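Local coordinates for Lys-gingipain catalytic subunit (Porphyromonas gingivalis, PDB 6I9A), which cleaves proteins after lysine as a secreted cysteine protease and probable virulence factor in periodontal disease, at residues Tyr174-Tyr180 with Tyr313-Phe317. Residues are numbered along the deposited sequence; the frame is centred on the assembly and turned at random.
Sequences YGMQYYY and YDATF. With NA (sodium ion), chain F; NA (sodium ion), chain E.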
loop_
_atom_site.group_PDB
_atom_site.type_symbol
_atom_site.label_atom_id
_atom_site.label_comp_id
_atom_site.label_asym_id
_atom_site.label_seq_id
_atom_site.Cartn_x
_atom_site.Cartn_y
_atom_site.Cartn_z
ATOM N N TYR A 174 -0.925 -4.790 -21.604
ATOM C CA TYR A 174 0.457 -4.445 -21.231
ATOM C C TYR A 174 0.822 -5.154 -19.919
ATOM O O TYR A 174 1.856 -5.794 -19.825
ATOM C CB TYR A 174 0.544 -2.901 -21.061
ATOM C CG TYR A 174 1.917 -2.416 -20.662
ATOM C CD1 TYR A 174 2.830 -1.959 -21.623
ATOM C CD2 TYR A 174 2.307 -2.397 -19.327
ATOM C CE1 TYR A 174 4.071 -1.457 -21.256
ATOM C CE2 TYR A 174 3.565 -1.913 -18.945
ATOM C CZ TYR A 174 4.435 -1.457 -19.915
ATOM O OH TYR A 174 5.667 -0.957 -19.602
ATOM N N GLY A 175 -0.064 -5.062 -18.921
ATOM C CA GLY A 175 0.167 -5.770 -17.660
ATOM C C GLY A 175 0.411 -7.268 -17.844
ATOM O O GLY A 175 1.337 -7.846 -17.238
ATOM N N MET A 176 -0.419 -7.897 -18.639
ATOM C CA MET A 176 -0.271 -9.329 -18.905
ATOM C C MET A 176 0.959 -9.680 -19.722
ATOM O O MET A 176 1.612 -10.692 -19.458
ATOM C CB MET A 176 -1.531 -9.890 -19.610
ATOM C CG MET A 176 -2.771 -9.789 -18.751
ATOM S SD MET A 176 -4.197 -10.608 -19.435
ATOM C CE MET A 176 -4.420 -9.742 -20.883
ATOM N N GLN A 177 1.309 -8.858 -20.710
ATOM C CA GLN A 177 2.456 -9.153 -21.539
ATOM C C GLN A 177 3.688 -9.183 -20.687
ATOM O O GLN A 177 4.533 -10.067 -20.842
ATOM C CB GLN A 177 2.610 -8.089 -22.642
ATOM C CG GLN A 177 3.904 -8.271 -23.402
ATOM C CD GLN A 177 4.016 -7.436 -24.623
ATOM O OE1 GLN A 177 3.072 -6.748 -25.023
ATOM N NE2 GLN A 177 5.161 -7.546 -25.273
ATOM N N TYR A 178 3.885 -8.132 -19.848
ATOM C CA TYR A 178 5.157 -8.005 -19.181
ATOM C C TYR A 178 5.226 -8.632 -17.805
ATOM O O TYR A 178 6.359 -8.973 -17.410
ATOM C CB TYR A 178 5.509 -6.502 -19.098
ATOM C CG TYR A 178 5.822 -5.969 -20.481
ATOM C CD1 TYR A 178 6.954 -6.404 -21.177
ATOM C CD2 TYR A 178 4.937 -5.106 -21.151
ATOM C CE1 TYR A 178 7.197 -5.997 -22.478
ATOM C CE2 TYR A 178 5.216 -4.644 -22.433
ATOM C CZ TYR A 178 6.343 -5.104 -23.092
ATOM O OH TYR A 178 6.631 -4.587 -24.336
ATOM N N TYR A 179 4.110 -8.732 -17.063
ATOM C CA TYR A 179 4.237 -9.092 -15.643
ATOM C C TYR A 179 3.252 -10.162 -15.172
ATOM O O TYR A 179 3.679 -11.104 -14.518
ATOM C CB TYR A 179 4.044 -7.819 -14.795
ATOM C CG TYR A 179 4.994 -6.721 -15.231
ATOM C CD1 TYR A 179 6.376 -6.890 -15.152
ATOM C CD2 TYR A 179 4.516 -5.513 -15.753
ATOM C CE1 TYR A 179 7.257 -5.893 -15.559
ATOM C CE2 TYR A 179 5.391 -4.504 -16.153
ATOM C CZ TYR A 179 6.760 -4.720 -16.075
ATOM O OH TYR A 179 7.656 -3.757 -16.499
ATOM N N TYR A 180 1.951 -9.971 -15.418
ATOM C CA TYR A 180 0.932 -10.906 -14.913
ATOM C C TYR A 180 0.804 -12.068 -15.872
ATOM O O TYR A 180 -0.064 -12.109 -16.750
ATOM C CB TYR A 180 -0.399 -10.156 -14.709
ATOM C CG TYR A 180 -0.270 -9.076 -13.655
ATOM C CD1 TYR A 180 -0.124 -9.407 -12.310
ATOM C CD2 TYR A 180 -0.338 -7.726 -13.996
ATOM C CE1 TYR A 180 0.031 -8.419 -11.330
ATOM C CE2 TYR A 180 -0.197 -6.732 -13.024
ATOM C CZ TYR A 180 -0.006 -7.080 -11.700
ATOM O OH TYR A 180 0.184 -6.118 -10.723
ATOM N N TYR A 313 2.438 -0.639 -13.059
ATOM C CA TYR A 313 2.771 -2.072 -13.232
ATOM C C TYR A 313 4.294 -2.284 -13.267
ATOM O O TYR A 313 4.830 -3.164 -12.594
ATOM C CB TYR A 313 2.173 -2.640 -14.519
ATOM C CG TYR A 313 0.664 -2.674 -14.676
ATOM C CD1 TYR A 313 -0.175 -2.953 -13.606
ATOM C CD2 TYR A 313 0.089 -2.523 -15.922
ATOM C CE1 TYR A 313 -1.558 -3.086 -13.786
ATOM C CE2 TYR A 313 -1.280 -2.679 -16.113
ATOM C CZ TYR A 313 -2.097 -2.965 -15.046
ATOM O OH TYR A 313 -3.424 -3.144 -15.298
ATOM N N ASP A 314 4.986 -1.435 -14.034
ATOM C CA ASP A 314 6.439 -1.549 -14.152
ATOM C C ASP A 314 7.094 -1.418 -12.787
ATOM O O ASP A 314 7.998 -2.205 -12.433
ATOM C CB ASP A 314 7.022 -0.454 -15.056
ATOM C CG ASP A 314 6.565 -0.423 -16.492
ATOM O OD1 ASP A 314 6.488 -1.529 -17.122
ATOM O OD2 ASP A 314 6.293 0.688 -17.007
ATOM N N ALA A 315 6.654 -0.432 -11.978
ATOM C CA ALA A 315 7.284 -0.192 -10.695
ATOM C C ALA A 315 7.028 -1.362 -9.773
ATOM O O ALA A 315 7.956 -1.814 -9.075
ATOM C CB ALA A 315 6.694 1.088 -10.109
ATOM N N THR A 316 5.790 -1.869 -9.772
ATOM C CA THR A 316 5.451 -3.006 -8.907
ATOM C C THR A 316 6.500 -4.105 -9.107
ATOM O O THR A 316 6.997 -4.688 -8.125
ATOM C CB THR A 316 4.042 -3.535 -9.291
ATOM O OG1 THR A 316 3.047 -2.495 -9.074
ATOM C CG2 THR A 316 3.669 -4.693 -8.390
ATOM N N PHE A 317 6.790 -4.412 -10.375
ATOM C CA PHE A 317 7.641 -5.549 -10.687
ATOM C C PHE A 317 9.146 -5.272 -10.703
ATOM O O PHE A 317 9.922 -6.206 -10.865
ATOM C CB PHE A 317 7.172 -6.188 -12.000
ATOM C CG PHE A 317 5.931 -7.028 -11.779
ATOM C CD1 PHE A 317 4.681 -6.438 -11.661
ATOM C CD2 PHE A 317 6.038 -8.396 -11.524
ATOM C CE1 PHE A 317 3.557 -7.198 -11.291
ATOM C CE2 PHE A 317 4.905 -9.147 -11.211
ATOM C CZ PHE A 317 3.695 -8.555 -11.070
HETATM NA NA NA F . 6.024 1.494 -19.193
HETATM NA NA NA E . 8.706 -3.327 -7.013
HETATM O O HOH W 1 9.579 -3.036 -14.543
HETATM O O HOH W 2 0.442 -3.276 -10.215
HETATM O O HOH W 3 8.429 1.235 -19.546
#
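Helix 174-178 and helix 313-317 run roughly parallel, their axes 31° apart, with Gly175 facing Tyr313 and Tyr179 facing Phe317. An aromatic cluster of Tyr179, Tyr180, Tyr313 and Phe317 fills the interface, flanked by two sodium sites; it joins two helical parts of the C25 catalytic domain, away from the catalytic residues. Gly175 lets the Tyr313 ring come within 3.7 Å of its CA, measured to CD2. Past the helix end, Tyr179 slides alongside Phe317 with the rings nearly parallel but barely overlapping; its CB sits over the Phe317 face, 3.5 Å from the ring centroid, in a CH-pi contact. Tyr180 meets Tyr313 and Phe317 almost perpendicularly: its edge points at the face of Tyr313 in an offset edge-to-face pair, while the edge of Phe317 points at the face of Tyr180. Tyr180 also touches Val153 and Leu155 of strand 152-157. With CG beside the backbone N (chi1 -54°), the Tyr179 ring lies across helix 313-317, one face over Tyr313 O, and Tyr179 OH donates to Asp314 OD1 at 2.6 Å, on the anti side and 16° out of the carboxylate plane. The same OD1 lies 2.7 Å from Tyr174 OH. A sodium ion bridges Tyr174 OH and Asp314 OD2; Val293, Thr308, Ser309 and a water are its other ligands. The carbonyls of Ala315 and Thr316 bind the second sodium. Another water donates to both Tyr179 OH and Asp314 O, at 2.8 Å from each oxygen.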